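Local coordinates for Cro protein (Xylella fastidiosa, PDB 3BD1) that probably binds operator DNA through a helix-turn-helix and acts as a transcription factor of a putative prophage, at residues 21-25 against 26-30. Residues are numbered along the deposited sequence; the frame is centred on the assembly and turned at random.
Sequences LGVRQ and SAISN
Ile28 meets both Val23 and Leu21 with its terminal methyl, folding the turn against the start of the helix that follows it. CD1 of Ile28 lies 3.7 Å from CG2 of Val23 and 3.9 Å from CD1 of Leu21, and its side chain crosses each of the other two at about a right angle. Val23 reaches it with the methyl set between its own backbone N and carbonyl carbon, while its CB faces the CB of Ala27 at 4.2 Å. Leu21 continues inward onto Ile45 and Val48 of helix 42-48, and Ile28 also touches Val14, which ties this apolar patch to the interior.

Backbone bonds start the helix. Arg24, at the N-cap, offers its carbonyl O to Ala27 N at 2.9 Å, a bent bond (131° at the hydrogen) with the donor well above the carbonyl plane; Ile28 N adds a weak bond to the same oxygen. One residue on, Ser29 N binds Gln25 O at 3.0 Å in a nearly straight bond, as in a regular alpha-helical turn. The side chain of Gln25, extended beyond CG, lies on Val14, Ser15 and Ala18 of helix 14-21.

Gly22, with positive phi, ends helix 14-21 in a Schellman motif, and helix 25-34 begins three residues later. This is the turn of a helix-turn-helix, whose second helix is probably the DNA-recognition helix, as in other Cro proteins.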
loop_
_atom_site.group_PDB
_atom_site.type_symbol
_atom_site.label_atom_id
_atom_site.label_comp_id
_atom_site.label_asym_id
_atom_site.label_seq_id
_atom_site.Cartn_x
_atom_site.Cartn_y
_atom_site.Cartn_z
ATOM N N LEU A 21 4.997 13.622 -1.132
ATOM C CA LEU A 21 6.302 13.954 -0.576
ATOM C C LEU A 21 7.270 14.526 -1.608
ATOM O O LEU A 21 8.353 14.985 -1.244
ATOM C CB LEU A 21 6.929 12.698 0.052
ATOM C CG LEU A 21 6.157 12.115 1.224
ATOM C CD1 LEU A 21 6.815 10.787 1.665
ATOM C CD2 LEU A 21 6.062 13.082 2.411
ATOM N N GLY A 22 6.896 14.489 -2.880
ATOM C CA GLY A 22 7.799 14.927 -3.951
ATOM C C GLY A 22 9.013 14.032 -4.129
ATOM O O GLY A 22 10.121 14.521 -4.426
ATOM N N VAL A 23 8.798 12.729 -3.932
ATOM C CA VAL A 23 9.872 11.761 -4.143
ATOM C C VAL A 23 9.446 10.729 -5.180
ATOM O O VAL A 23 8.269 10.638 -5.552
ATOM C CB VAL A 23 10.291 11.047 -2.828
ATOM C CG1 VAL A 23 10.765 12.113 -1.841
ATOM C CG2 VAL A 23 9.174 10.125 -2.275
ATOM N N ARG A 24 10.416 9.936 -5.630
ATOM C CA ARG A 24 10.129 8.829 -6.537
ATOM C C ARG A 24 9.555 7.656 -5.742
ATOM O O ARG A 24 9.870 7.466 -4.566
ATOM C CB ARG A 24 11.414 8.400 -7.257
ATOM C CG ARG A 24 12.112 9.545 -7.989
ATOM C CD ARG A 24 11.747 9.592 -9.462
ATOM N NE ARG A 24 12.679 8.825 -10.283
ATOM C CZ ARG A 24 13.871 9.254 -10.694
ATOM N NH1 ARG A 24 14.321 10.459 -10.371
ATOM N NH2 ARG A 24 14.628 8.460 -11.438
ATOM N N GLN A 25 8.703 6.871 -6.394
ATOM C CA GLN A 25 8.177 5.662 -5.778
ATOM C C GLN A 25 9.286 4.748 -5.284
ATOM O O GLN A 25 9.161 4.115 -4.236
ATOM C CB GLN A 25 7.288 4.865 -6.727
ATOM C CG GLN A 25 5.967 5.546 -7.028
ATOM C CD GLN A 25 5.043 4.578 -7.729
ATOM O OE1 GLN A 25 4.859 3.447 -7.282
ATOM N NE2 GLN A 25 4.458 5.019 -8.825
ATOM N N SER A 26 10.362 4.696 -6.063
ATOM C CA SER A 26 11.489 3.866 -5.680
ATOM C C SER A 26 12.062 4.279 -4.335
ATOM O O SER A 26 12.556 3.432 -3.599
ATOM C CB SER A 26 12.584 3.848 -6.760
ATOM O OG SER A 26 13.082 5.150 -7.016
ATOM N N ALA A 27 12.001 5.569 -4.005
ATOM C CA ALA A 27 12.471 6.027 -2.698
ATOM C C ALA A 27 11.622 5.432 -1.573
ATOM O O ALA A 27 12.156 4.903 -0.592
ATOM C CB ALA A 27 12.532 7.531 -2.617
ATOM N N ILE A 28 10.301 5.512 -1.724
ATOM C CA ILE A 28 9.408 4.911 -0.729
ATOM C C ILE A 28 9.699 3.409 -0.576
ATOM O O ILE A 28 9.784 2.898 0.536
ATOM C CB ILE A 28 7.892 5.067 -1.087
ATOM C CG1 ILE A 28 7.465 6.509 -1.384
ATOM C CG2 ILE A 28 7.011 4.386 -0.034
ATOM C CD1 ILE A 28 7.528 7.476 -0.273
ATOM N N SER A 29 9.862 2.702 -1.693
ATOM C CA SER A 29 10.127 1.267 -1.667
ATOM C C SER A 29 11.422 0.972 -0.924
ATOM O O SER A 29 11.488 0.022 -0.143
ATOM C CB SER A 29 10.194 0.709 -3.083
ATOM O OG SER A 29 8.903 0.843 -3.646
ATOM N N ASN A 30 12.440 1.796 -1.171
ATOM C CA ASN A 30 13.698 1.680 -0.441
ATOM C C ASN A 30 13.566 1.903 1.065
ATOM O O ASN A 30 14.175 1.147 1.834
ATOM C CB ASN A 30 14.772 2.620 -0.984
ATOM C CG ASN A 30 16.114 2.427 -0.298
ATOM O OD1 ASN A 30 16.798 3.399 0.027
ATOM N ND2 ASN A 30 16.498 1.173 -0.073
#